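Local coordinates for protein BIFUNCTIONAL PROTEIN Proline utilization A (PutA) (Corynebacterium freiburgense, PDB 5UX5) that probably oxidises proline to glutamate in two steps, through an FAD-dependent proline dehydrogenase and an NAD-dependent aldehyde dehydrogenase joined in one chain, at residues S304-V308 with H1066-Y1070; G314-Y320 with R459-P464; F467-D471 with S558-D562. One frame throughout, in Å; residues are numbered along the deposited sequence.

Contact 1 of 3, residues S304-V308 with H1066-Y1070; sequences SMEKV and HRFGY
His-1066 lays its imidazole against Val-308, whose CG2 methyl stands almost squarely over the middle of the ring, 3.9 Å from the His-1066 centroid and 11° off the normal, a CH-pi contact. The other methyl, Val-308 CG1, reaches His-1066 NE2 at 3.7 Å. The His-1066 CG lies between its own backbone N and carbonyl carbon (chi1 59°), which brings the ring back over the following turn. There His-1066 ND1 accepts a hydrogen bond from the backbone N of Gly-1069 at 3.1 Å; the donor is tilted some 30° from the ring plane, and the bond helps to fix the rotation of the imidazole facing Val-308. Met-305 comes to the same ring obliquely, its SD 4.0 Å from His-1066 CE1, with the two side chains crossing at about a right angle.

Arg-1067 points away and begins a type I' beta turn that runs to Tyr-1070; its guanidinium forms a salt bridge with Asp-705. This turn follows strand 1056-1064, close to the modelled C-terminus, and it docks on helix 303-313, which comes after strand 293-298 of the proline dehydrogenase TIM barrel. Phe-1068 likewise sends its side chain away, into a cation-pi contact with Arg-417, and offers its backbone instead: its carbonyl carbon lies 3.6 Å from Met-305 SD. The Met-305 chain, bent at both chi2 and chi3, curls its sulfur over the peptide joining Phe-1068 to Gly-1069. At Gly-1069, where phi is positive as the turn requires, the main chain comes close to the helix, and its CA meets Ser-304 CB at 3.6 Å. Poorly ordered Tyr-1070 turns away; its N reaches Arg-1067 O in only a weak closing bond, while Arg-1067 N bonds to Tyr-1070 O across the base of the turn.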
ATOM      1  N   SER A 304      13.939  -5.832  -9.190  1.00 46.15           N
ATOM      2  CA  SER A 304      12.626  -5.403  -9.676  1.00 23.66           C
ATOM      3  C   SER A 304      11.713  -5.009  -8.528  1.00 30.04           C
ATOM      4  O   SER A 304      11.276  -3.859  -8.432  1.00 37.15           O
ATOM      5  CB  SER A 304      11.958  -6.514 -10.484  1.00 29.10           C
ATOM      6  OG  SER A 304      12.516  -6.647 -11.791  1.00 38.93           O
ATOM      7  N   MET A 305      11.407  -5.959  -7.638  1.00 28.94           N
ATOM      8  CA  MET A 305      10.506  -5.611  -6.545  1.00 24.61           C
ATOM      9  C   MET A 305      11.115  -4.604  -5.580  1.00 31.90           C
ATOM     10  O   MET A 305      10.369  -3.895  -4.894  1.00 35.00           O
ATOM     11  CB  MET A 305      10.051  -6.848  -5.789  1.00 22.86           C
ATOM     12  CG  MET A 305       9.038  -7.720  -6.555  1.00 30.83           C
ATOM     13  SD  MET A 305       7.633  -6.829  -7.269  1.00 42.16           S
ATOM     14  CE  MET A 305       7.056  -5.914  -5.835  1.00 34.91           C
ATOM     15  N   GLU A 306      12.442  -4.491  -5.533  1.00 34.40           N
ATOM     16  CA  GLU A 306      13.047  -3.473  -4.685  1.00 27.79           C
ATOM     17  C   GLU A 306      12.796  -2.074  -5.227  1.00 32.86           C
ATOM     18  O   GLU A 306      12.616  -1.134  -4.446  1.00 36.27           O
ATOM     19  CB  GLU A 306      14.540  -3.731  -4.551  1.00 22.70           C
ATOM     20  CG  GLU A 306      14.927  -4.817  -3.589  1.00 22.93           C
ATOM     21  CD  GLU A 306      14.623  -4.440  -2.165  1.00 33.57           C
ATOM     22  OE1 GLU A 306      14.368  -3.244  -1.884  1.00 45.29           O
ATOM     23  OE2 GLU A 306      14.654  -5.350  -1.317  1.00 35.33           O
ATOM     24  N   LYS A 307      12.754  -1.919  -6.553  1.00 29.80           N
ATOM     25  CA  LYS A 307      12.486  -0.609  -7.130  1.00 26.68           C
ATOM     26  C   LYS A 307      10.999  -0.265  -7.029  1.00 32.83           C
ATOM     27  O   LYS A 307      10.642   0.885  -6.725  1.00 36.67           O
ATOM     28  CB  LYS A 307      12.942  -0.580  -8.596  1.00 23.26           C
ATOM     29  CG  LYS A 307      14.451  -0.802  -8.856  1.00 23.24           C
ATOM     30  CD  LYS A 307      14.921  -0.250 -10.188  1.00 29.03           C
ATOM     31  CE  LYS A 307      16.408  -0.570 -10.414  1.00 49.70           C
ATOM     32  NZ  LYS A 307      17.169   0.174 -11.490  1.00 49.97           N
ATOM     33  N   VAL A 308      10.119  -1.256  -7.226  1.00 21.68           N
ATOM     34  CA  VAL A 308       8.685  -1.033  -7.016  1.00 22.47           C
ATOM     35  C   VAL A 308       8.416  -0.593  -5.579  1.00 28.38           C
ATOM     36  O   VAL A 308       7.671   0.360  -5.339  1.00 39.55           O
ATOM     37  CB  VAL A 308       7.860  -2.283  -7.386  1.00 31.23           C
ATOM     38  CG1 VAL A 308       6.483  -2.172  -6.767  1.00 21.35           C
ATOM     39  CG2 VAL A 308       7.757  -2.486  -8.921  1.00 22.00           C
ATOM     40  N   HIS A1066       3.062  -3.950 -13.274  1.00 52.22           N
ATOM     41  CA  HIS A1066       4.176  -4.873 -13.353  1.00 52.85           C
ATOM     42  C   HIS A1066       3.708  -6.288 -13.032  1.00 59.94           C
ATOM     43  O   HIS A1066       2.656  -6.488 -12.422  1.00 61.08           O
ATOM     44  CB  HIS A1066       5.281  -4.410 -12.396  1.00 50.25           C
ATOM     45  CG  HIS A1066       4.838  -4.328 -10.968  1.00 50.23           C
ATOM     46  ND1 HIS A1066       4.918  -5.397 -10.097  1.00 38.90           N
ATOM     47  CD2 HIS A1066       4.268  -3.317 -10.269  1.00 55.08           C
ATOM     48  CE1 HIS A1066       4.433  -5.041  -8.919  1.00 42.82           C
ATOM     49  NE2 HIS A1066       4.030  -3.785  -8.995  1.00 53.02           N
ATOM     50  N   ARG A1067       4.489  -7.275 -13.481  1.00 63.87           N
ATOM     51  CA  ARG A1067       4.320  -8.689 -13.116  1.00 62.37           C
ATOM     52  C   ARG A1067       5.555  -9.109 -12.323  1.00 63.39           C
ATOM     53  O   ARG A1067       6.570  -9.504 -12.906  1.00 69.34           O
ATOM     54  CB  ARG A1067       4.119  -9.588 -14.354  1.00 63.83           C
ATOM     55  CG  ARG A1067       4.021 -11.098 -14.047  1.00 71.25           C
ATOM     56  CD  ARG A1067       2.561 -11.555 -13.852  1.00 75.64           C
ATOM     57  NE  ARG A1067       2.445 -12.859 -13.187  1.00 74.13           N
ATOM     58  CZ  ARG A1067       2.071 -13.035 -11.923  1.00 59.86           C
ATOM     59  NH1 ARG A1067       1.761 -11.987 -11.161  1.00 54.27           N
ATOM     60  NH2 ARG A1067       2.002 -14.265 -11.432  1.00 44.70           N
ATOM     61  N   PHE A1068       5.464  -9.020 -10.992  1.00 56.29           N
ATOM     62  CA  PHE A1068       6.623  -9.243 -10.127  1.00 53.49           C
ATOM     63  C   PHE A1068       7.779  -8.337 -10.521  1.00 58.34           C
ATOM     64  O   PHE A1068       8.931  -8.765 -10.566  1.00 61.88           O
ATOM     65  CB  PHE A1068       7.065 -10.702 -10.164  1.00 58.37           C
ATOM     66  CG  PHE A1068       6.159 -11.615  -9.423  1.00 57.61           C
ATOM     67  CD1 PHE A1068       6.001 -11.475  -8.052  1.00 50.98           C
ATOM     68  CD2 PHE A1068       5.419 -12.575 -10.098  1.00 59.15           C
ATOM     69  CE1 PHE A1068       5.154 -12.305  -7.358  1.00 56.69           C
ATOM     70  CE2 PHE A1068       4.564 -13.415  -9.407  1.00 63.06           C
ATOM     71  CZ  PHE A1068       4.426 -13.278  -8.032  1.00 58.87           C
ATOM     72  N   GLY A1069       7.455  -7.081 -10.850  1.00 59.45           N
ATOM     73  CA  GLY A1069       8.439  -6.071 -11.150  1.00 60.61           C
ATOM     74  C   GLY A1069       8.678  -5.808 -12.625  1.00 65.71           C
ATOM     75  O   GLY A1069       9.173  -4.732 -12.969  1.00 73.55           O
ATOM     76  N   TYR A1070       8.349  -6.748 -13.504  1.00 64.86           N
ATOM     77  CA  TYR A1070       8.653  -6.586 -14.920  1.00 70.50           C
ATOM     78  C   TYR A1070       7.571  -5.745 -15.597  1.00 67.16           C
ATOM     79  O   TYR A1070       6.378  -6.035 -15.457  1.00 70.27           O
ATOM     80  CB  TYR A1070       8.790  -7.964 -15.571  1.00 76.25           C
ATOM     81  CG  TYR A1070       8.808  -7.996 -17.086  1.00 85.79           C
ATOM     82  CD1 TYR A1070       9.966  -7.691 -17.804  1.00 87.42           C
ATOM     83  CD2 TYR A1070       7.671  -8.374 -17.799  1.00 89.94           C
ATOM     84  CE1 TYR A1070       9.977  -7.737 -19.198  1.00 93.08           C
ATOM     85  CE2 TYR A1070       7.672  -8.426 -19.185  1.00 96.09           C
ATOM     86  CZ  TYR A1070       8.822  -8.107 -19.885  1.00 97.20           C
ATOM     87  OH  TYR A1070       8.806  -8.161 -21.269  1.00 97.06           O
TER

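Contact 2 of 3, residues G314-Y320 with R459-P464; sequences GWYPAPY and RRLSTP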
ATOM      1  N   GLY A 314       7.861   6.410  -2.108  1.00 20.34           N
ATOM      2  CA  GLY A 314       8.663   7.604  -2.175  1.00 26.04           C
ATOM      3  C   GLY A 314      10.013   7.457  -1.531  1.00 26.05           C
ATOM      4  O   GLY A 314      10.505   8.407  -0.916  1.00 33.81           O
ATOM      5  N   TRP A 315      10.624   6.289  -1.654  1.00 24.91           N
ATOM      6  CA  TRP A 315      11.924   6.007  -1.079  1.00 26.03           C
ATOM      7  C   TRP A 315      12.915   5.756  -2.196  1.00 28.88           C
ATOM      8  O   TRP A 315      12.520   5.446  -3.323  1.00 33.95           O
ATOM      9  CB  TRP A 315      11.881   4.767  -0.189  1.00 27.55           C
ATOM     10  CG  TRP A 315      11.017   4.847   1.005  1.00 27.80           C
ATOM     11  CD1 TRP A 315      10.703   5.965   1.717  1.00 27.75           C
ATOM     12  CD2 TRP A 315      10.368   3.746   1.666  1.00 21.44           C
ATOM     13  NE1 TRP A 315       9.897   5.624   2.781  1.00 24.43           N
ATOM     14  CE2 TRP A 315       9.687   4.267   2.770  1.00 21.54           C
ATOM     15  CE3 TRP A 315      10.316   2.368   1.436  1.00 21.40           C
ATOM     16  CZ2 TRP A 315       8.931   3.465   3.623  1.00 30.63           C
ATOM     17  CZ3 TRP A 315       9.562   1.583   2.275  1.00 21.47           C
ATOM     18  CH2 TRP A 315       8.880   2.127   3.352  1.00 21.59           C
ATOM     19  N   TYR A 316      14.211   5.841  -1.866  1.00 26.88           N
ATOM     20  CA  TYR A 316      15.208   5.332  -2.792  1.00 22.62           C
ATOM     21  C   TYR A 316      15.164   3.813  -2.782  1.00 27.90           C
ATOM     22  O   TYR A 316      14.896   3.184  -1.746  1.00 22.37           O
ATOM     23  CB  TYR A 316      16.614   5.776  -2.415  1.00 23.31           C
ATOM     24  CG  TYR A 316      16.865   7.230  -2.573  1.00 23.68           C
ATOM     25  CD1 TYR A 316      17.056   7.783  -3.823  1.00 23.98           C
ATOM     26  CD2 TYR A 316      16.912   8.059  -1.468  1.00 23.94           C
ATOM     27  CE1 TYR A 316      17.296   9.141  -3.975  1.00 27.07           C
ATOM     28  CE2 TYR A 316      17.132   9.411  -1.595  1.00 24.38           C
ATOM     29  CZ  TYR A 316      17.322   9.950  -2.857  1.00 28.30           C
ATOM     30  OH  TYR A 316      17.541  11.289  -2.995  1.00 27.05           O
ATOM     31  N   PRO A 317      15.423   3.197  -3.921  1.00 32.11           N
ATOM     32  CA  PRO A 317      15.655   1.752  -3.929  1.00 28.64           C
ATOM     33  C   PRO A 317      16.807   1.410  -2.989  1.00 29.21           C
ATOM     34  O   PRO A 317      17.744   2.188  -2.813  1.00 32.86           O
ATOM     35  CB  PRO A 317      15.999   1.455  -5.391  1.00 30.49           C
ATOM     36  CG  PRO A 317      15.581   2.711  -6.158  1.00 22.78           C
ATOM     37  CD  PRO A 317      15.676   3.834  -5.219  1.00 22.77           C
ATOM     38  N   ALA A 318      16.679   0.292  -2.298  1.00 32.91           N
ATOM     39  CA  ALA A 318      17.773  -0.161  -1.444  1.00 23.42           C
ATOM     40  C   ALA A 318      19.039  -0.543  -2.224  1.00 32.00           C
ATOM     41  O   ALA A 318      20.145  -0.327  -1.691  1.00 32.37           O
ATOM     42  CB  ALA A 318      17.275  -1.314  -0.563  1.00 23.32           C
ATOM     43  N   PRO A 319      18.968  -1.142  -3.414  1.00 23.89           N
ATOM     44  CA  PRO A 319      20.188  -1.484  -4.140  1.00 24.46           C
ATOM     45  C   PRO A 319      20.791  -0.274  -4.842  1.00 36.74           C
ATOM     46  O   PRO A 319      20.215   0.805  -4.917  1.00 44.37           O
ATOM     47  CB  PRO A 319      19.732  -2.518  -5.175  1.00 28.71           C
ATOM     48  CG  PRO A 319      18.393  -2.925  -4.766  1.00 23.84           C
ATOM     49  CD  PRO A 319      17.797  -1.757  -4.058  1.00 23.48           C
ATOM     50  N   TYR A 320      22.003  -0.476  -5.331  1.00 40.02           N
ATOM     51  CA  TYR A 320      22.700   0.546  -6.075  1.00 33.64           C
ATOM     52  C   TYR A 320      21.900   0.906  -7.306  1.00 29.85           C
ATOM     53  O   TYR A 320      21.111   0.102  -7.798  1.00 35.87           O
ATOM     54  CB  TYR A 320      24.070   0.035  -6.517  1.00 40.14           C
ATOM     55  CG  TYR A 320      25.129  -0.070  -5.458  1.00 39.51           C
ATOM     56  CD1 TYR A 320      25.760   1.059  -4.975  1.00 32.45           C
ATOM     57  CD2 TYR A 320      25.536  -1.311  -4.969  1.00 42.69           C
ATOM     58  CE1 TYR A 320      26.764   0.967  -4.013  1.00 36.87           C
ATOM     59  CE2 TYR A 320      26.543  -1.411  -3.999  1.00 40.96           C
ATOM     60  CZ  TYR A 320      27.145  -0.262  -3.534  1.00 37.49           C
ATOM     61  OH  TYR A 320      28.128  -0.327  -2.591  1.00 43.11           O
ATOM     62  N   ARG A 459      20.977   3.372   1.202  1.00 25.52           N
ATOM     63  CA  ARG A 459      20.208   4.306   0.394  1.00 32.90           C
ATOM     64  C   ARG A 459      18.940   4.787   1.094  1.00 34.42           C
ATOM     65  O   ARG A 459      18.452   5.892   0.785  1.00 32.26           O
ATOM     66  CB  ARG A 459      19.837   3.659  -0.938  1.00 29.88           C
ATOM     67  CG  ARG A 459      21.009   3.154  -1.703  1.00 25.16           C
ATOM     68  CD  ARG A 459      21.246   4.074  -2.852  1.00 27.05           C
ATOM     69  NE  ARG A 459      20.475   3.739  -4.032  1.00 24.95           N
ATOM     70  CZ  ARG A 459      19.963   4.637  -4.848  1.00 33.05           C
ATOM     71  NH1 ARG A 459      20.108   5.937  -4.592  1.00 35.54           N
ATOM     72  NH2 ARG A 459      19.308   4.232  -5.921  1.00 47.01           N
ATOM     73  N   ARG A 460      18.414   4.007   2.040  1.00 24.67           N
ATOM     74  CA  ARG A 460      17.188   4.362   2.742  1.00 24.14           C
ATOM     75  C   ARG A 460      17.418   5.416   3.828  1.00 31.63           C
ATOM     76  O   ARG A 460      16.464   5.811   4.506  1.00 28.87           O
ATOM     77  CB  ARG A 460      16.570   3.104   3.358  1.00 23.90           C
ATOM     78  CG  ARG A 460      16.056   2.066   2.370  1.00 25.20           C
ATOM     79  CD  ARG A 460      14.818   2.579   1.618  1.00 25.08           C
ATOM     80  NE  ARG A 460      14.305   1.599   0.668  1.00 22.39           N
ATOM     81  CZ  ARG A 460      13.493   0.598   0.999  1.00 26.12           C
ATOM     82  NH1 ARG A 460      13.093   0.476   2.262  1.00 25.87           N
ATOM     83  NH2 ARG A 460      13.094  -0.272   0.068  1.00 23.52           N
ATOM     84  N   LEU A 461      18.658   5.876   4.025  1.00 37.64           N
ATOM     85  CA  LEU A 461      18.924   6.794   5.124  1.00 32.77           C
ATOM     86  C   LEU A 461      18.322   8.163   4.900  1.00 32.99           C
ATOM     87  O   LEU A 461      18.149   8.903   5.867  1.00 44.53           O
ATOM     88  CB  LEU A 461      20.422   6.948   5.365  1.00 27.77           C
ATOM     89  CG  LEU A 461      21.263   5.810   5.965  1.00 30.16           C
ATOM     90  CD1 LEU A 461      22.727   6.234   5.970  1.00 28.58           C
ATOM     91  CD2 LEU A 461      20.819   5.427   7.349  1.00 27.83           C
ATOM     92  N   SER A 462      18.026   8.529   3.658  1.00 30.16           N
ATOM     93  CA  SER A 462      17.291   9.750   3.354  1.00 34.90           C
ATOM     94  C   SER A 462      16.351   9.445   2.208  1.00 37.24           C
ATOM     95  O   SER A 462      16.297   8.316   1.706  1.00 37.23           O
ATOM     96  CB  SER A 462      18.217  10.913   2.988  1.00 35.86           C
ATOM     97  OG  SER A 462      18.836  10.658   1.730  1.00 39.23           O
ATOM     98  N   THR A 463      15.614  10.464   1.774  1.00 46.72           N
ATOM     99  CA  THR A 463      14.511  10.233   0.854  1.00 40.46           C
ATOM    100  C   THR A 463      14.563  11.180  -0.333  1.00 36.32           C
ATOM    101  O   THR A 463      14.973  12.337  -0.204  1.00 40.82           O
ATOM    102  CB  THR A 463      13.185  10.398   1.600  1.00 34.62           C
ATOM    103  OG1 THR A 463      13.325  11.461   2.555  1.00 51.72           O
ATOM    104  CG2 THR A 463      12.865   9.123   2.349  1.00 22.99           C
ATOM    105  N   PRO A 464      14.113  10.730  -1.495  1.00 35.82           N
ATOM    106  CA  PRO A 464      14.058  11.636  -2.648  1.00 28.57           C
ATOM    107  C   PRO A 464      12.962  12.670  -2.453  1.00 37.23           C
ATOM    108  O   PRO A 464      12.026  12.485  -1.674  1.00 48.65           O
ATOM    109  CB  PRO A 464      13.747  10.718  -3.826  1.00 22.93           C
ATOM    110  CG  PRO A 464      13.474   9.323  -3.220  1.00 28.48           C
ATOM    111  CD  PRO A 464      13.436   9.443  -1.740  1.00 28.36           C
TER
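The loop that leaves helix 303-313 of the proline dehydrogenase barrel and runs to Tyr-320 of the FAD pocket is gripped by two successive arginines, Arg-459 and Arg-460. Arg-460 NE donates to the carbonyl O of Tyr-316 at 2.9 Å, arriving nearly along the C=O axis. Its guanidinium also has Trp-315 over one face, with Trp-315 CE3 3.5 Å from Arg-460 NH1 and the two planes 34° apart. A salt bridge from Arg-460 NH1 to Asp-473 holds the far end of this group.

Arg-459 passes the carbonyl of Pro-317 and bonds farther along: its NE donates to Pro-319 O at 3.1 Å with a nearly straight N-H (171°), the oxygen lying in the guanidinium plane. CB and CG of Arg-459 pass along Pro-317 O, and bends at chi2 and chi3 then turn the guanidinium back to Pro-319 O and Tyr-316. Arg-459 NH1 comes to 3.6 Å from Tyr-316 CD1, on the opposite side of the ring plane from Pro-464.

Gly-314, with positive phi, ends the helix, and Trp-315 to Pro-317 run extended along 459-464, part of the loop between helices 438-450 and 477-484 that leads towards the aldehyde dehydrogenase part. Here Tyr-316 wedges in. Pro-464 covers one face of its ring, with CG 3.7 Å from the centroid in a CH-pi contact, while Ser-462 O sits at the ring edge, 3.2 Å from Tyr-316 CD2. Thr-463 CG2 packs obliquely on the Trp-315 indole. At the FAD end, Tyr-320 OH is hydrogen-bonded to Ala-455 O.

Contact 3 of 3, residues F467-D471 with S558-D562; sequences FNASD and SEAID
Asp-562 receives the passing loop with both carboxylate oxygens. OD1 accepts the backbone N-H of Ala-469 at 2.6 Å through its syn lone pair, on the side of the other oxygen, and the bond is almost straight. OD2 takes the side-chain amide of Asn-468, with ND2 at 2.8 Å and an N-H angle of 175°. Unlike the syn bond to OD1, this one comes from above the carboxylate plane, 63° out of it, although OD2 lies in the plane of the Asn-468 amide; the two side chains cross at about a right angle. Two donors from adjacent residues on one carboxylate would probably favour its charged form.

One helical turn earlier, Ser-558 makes the second polar link, its OG donating to Asp-471 OD1 at 2.9 Å and meeting the oxygen head-on. Ala-469, held by its N-H, also turns CB toward the helix, where it meets Ile-561 CG2 at 4.1 Å.

A second shell sets these groups in place. Asn-468 ND2 also donates to Val-882 O, which helps to fix the orientation of the amide facing Asp-562, and Ser-558 OG has a further bond with Arg-535. Farther along the helix, the ring of Phe-467 makes a cation-pi contact with Arg-569.

The loop joins the barrel side of the chain to the aldehyde dehydrogenase region, and runs alongside helix 550-574, antiparallel to it. Ile-561 packs against helix 517-533, whereas Glu-559 and Ala-560 lean on helix 599-611, which follows strand 580-591 of the seven-stranded sheet, consistent with the Rossmann-type NAD-binding part of an aldehyde dehydrogenase.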
ATOM      1  N   PHE A 467       6.221  14.566  -4.318  1.00 33.08           N
ATOM      2  CA  PHE A 467       5.089  15.372  -3.868  1.00 28.82           C
ATOM      3  C   PHE A 467       4.402  14.761  -2.639  1.00 33.66           C
ATOM      4  O   PHE A 467       4.177  15.451  -1.636  1.00 25.56           O
ATOM      5  CB  PHE A 467       4.058  15.565  -4.964  1.00 25.48           C
ATOM      6  CG  PHE A 467       2.825  16.211  -4.447  1.00 33.85           C
ATOM      7  CD1 PHE A 467       2.803  17.581  -4.229  1.00 38.21           C
ATOM      8  CD2 PHE A 467       1.731  15.451  -4.070  1.00 36.69           C
ATOM      9  CE1 PHE A 467       1.700  18.188  -3.707  1.00 42.32           C
ATOM     10  CE2 PHE A 467       0.615  16.053  -3.539  1.00 45.16           C
ATOM     11  CZ  PHE A 467       0.599  17.428  -3.358  1.00 51.04           C
ATOM     12  N   ASN A 468       3.983  13.494  -2.723  1.00 32.75           N
ATOM     13  CA  ASN A 468       3.389  12.833  -1.562  1.00 22.38           C
ATOM     14  C   ASN A 468       4.418  12.646  -0.464  1.00 23.85           C
ATOM     15  O   ASN A 468       5.558  12.264  -0.734  1.00 33.23           O
ATOM     16  CB  ASN A 468       2.799  11.491  -1.950  1.00 23.87           C
ATOM     17  CG  ASN A 468       1.629  11.635  -2.865  1.00 32.86           C
ATOM     18  OD1 ASN A 468       1.751  11.512  -4.095  1.00 42.34           O
ATOM     19  ND2 ASN A 468       0.473  11.963  -2.278  1.00 24.31           N
ATOM     20  N   ALA A 469       4.028  12.966   0.769  1.00 20.94           N
ATOM     21  CA  ALA A 469       4.894  12.736   1.926  1.00 22.76           C
ATOM     22  C   ALA A 469       5.214  11.250   2.084  1.00 29.65           C
ATOM     23  O   ALA A 469       4.328  10.395   1.955  1.00 31.35           O
ATOM     24  CB  ALA A 469       4.211  13.257   3.191  1.00 22.74           C
ATOM     25  N   SER A 470       6.481  10.926   2.374  1.00 28.86           N
ATOM     26  CA  SER A 470       6.860   9.510   2.432  1.00 30.87           C
ATOM     27  C   SER A 470       6.648   8.940   3.829  1.00 30.60           C
ATOM     28  O   SER A 470       6.877   9.611   4.838  1.00 29.79           O
ATOM     29  CB  SER A 470       8.316   9.280   2.012  1.00 35.50           C
ATOM     30  OG  SER A 470       9.211  10.068   2.760  1.00 48.25           O
ATOM     31  N   ASP A 471       6.219   7.685   3.873  1.00 39.91           N
ATOM     32  CA  ASP A 471       5.950   6.988   5.127  1.00 39.98           C
ATOM     33  C   ASP A 471       7.235   6.670   5.882  1.00 35.08           C
ATOM     34  O   ASP A 471       8.343   6.680   5.334  1.00 29.84           O
ATOM     35  CB  ASP A 471       5.223   5.670   4.872  1.00 38.34           C
ATOM     36  CG  ASP A 471       3.846   5.868   4.340  1.00 39.80           C
ATOM     37  OD1 ASP A 471       3.361   7.000   4.444  1.00 37.61           O
ATOM     38  OD2 ASP A 471       3.238   4.895   3.846  1.00 46.19           O
ATOM     39  N   SER A 558       0.794  10.626   6.900  1.00 21.84           N
ATOM     40  CA  SER A 558       1.206  11.089   5.589  1.00 31.79           C
ATOM     41  C   SER A 558       0.036  11.683   4.831  1.00 34.21           C
ATOM     42  O   SER A 558       0.189  12.732   4.186  1.00 32.32           O
ATOM     43  CB  SER A 558       1.858   9.961   4.810  1.00 33.29           C
ATOM     44  OG  SER A 558       3.068   9.645   5.478  1.00 41.57           O
ATOM     45  N   GLU A 559      -1.138  11.035   4.912  1.00 25.79           N
ATOM     46  CA  GLU A 559      -2.327  11.568   4.268  1.00 23.75           C
ATOM     47  C   GLU A 559      -2.647  12.961   4.803  1.00 33.92           C
ATOM     48  O   GLU A 559      -2.998  13.871   4.035  1.00 37.15           O
ATOM     49  CB  GLU A 559      -3.506  10.601   4.449  1.00 25.69           C
ATOM     50  CG  GLU A 559      -4.669  10.782   3.442  1.00 29.47           C
ATOM     51  CD  GLU A 559      -5.804   9.763   3.607  1.00 33.16           C
ATOM     52  OE1 GLU A 559      -5.923   9.189   4.691  1.00 30.88           O
ATOM     53  OE2 GLU A 559      -6.576   9.509   2.654  1.00 41.71           O
ATOM     54  N   ALA A 560      -2.528  13.152   6.119  1.00 35.38           N
ATOM     55  CA  ALA A 560      -2.846  14.456   6.685  1.00 36.30           C
ATOM     56  C   ALA A 560      -1.860  15.510   6.201  1.00 41.34           C
ATOM     57  O   ALA A 560      -2.237  16.661   5.966  1.00 44.03           O
ATOM     58  CB  ALA A 560      -2.864  14.387   8.213  1.00 32.15           C
ATOM     59  N   ILE A 561      -0.587  15.150   6.062  1.00 40.40           N
ATOM     60  CA  ILE A 561       0.365  16.100   5.505  1.00 38.29           C
ATOM     61  C   ILE A 561       0.066  16.360   4.024  1.00 34.17           C
ATOM     62  O   ILE A 561       0.072  17.513   3.562  1.00 36.07           O
ATOM     63  CB  ILE A 561       1.797  15.602   5.768  1.00 38.91           C
ATOM     64  CG1 ILE A 561       2.011  15.573   7.286  1.00 35.49           C
ATOM     65  CG2 ILE A 561       2.818  16.540   5.135  1.00 37.24           C
ATOM     66  CD1 ILE A 561       3.265  14.893   7.788  1.00 24.96           C
ATOM     67  N   ASP A 562      -0.219  15.304   3.265  1.00 24.12           N
ATOM     68  CA  ASP A 562      -0.521  15.471   1.849  1.00 21.04           C
ATOM     69  C   ASP A 562      -1.741  16.364   1.625  1.00 30.83           C
ATOM     70  O   ASP A 562      -1.754  17.162   0.683  1.00 36.65           O
ATOM     71  CB  ASP A 562      -0.725  14.113   1.170  1.00 19.92           C
ATOM     72  CG  ASP A 562       0.580  13.338   0.974  1.00 41.14           C
ATOM     73  OD1 ASP A 562       1.676  13.864   1.279  1.00 39.30           O
ATOM     74  OD2 ASP A 562       0.502  12.183   0.498  1.00 47.65           O
TER

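The three contacts run from the proline dehydrogenase barrel to the aldehyde dehydrogenase region. Contact 1 uses helix 303-313 and contact 2 the loop that follows it; their centres are about 16 Å apart, and Glu-306 packs on Ala-318 and Pro-319. Contacts 2 and 3 lie in series along the chain, centres about 17 Å apart, and use successive parts of the connection between helices 438-450 and 477-484; Trp-315 NE1 probably bonds Asp-471 O between them. Contact 1 brings the C-terminal end back to the barrel, enclosing the other two in sequence; its centre is about 23 Å from that of contact 3. The connection and C-terminal end thus probably both join the barrel to the remaining chain.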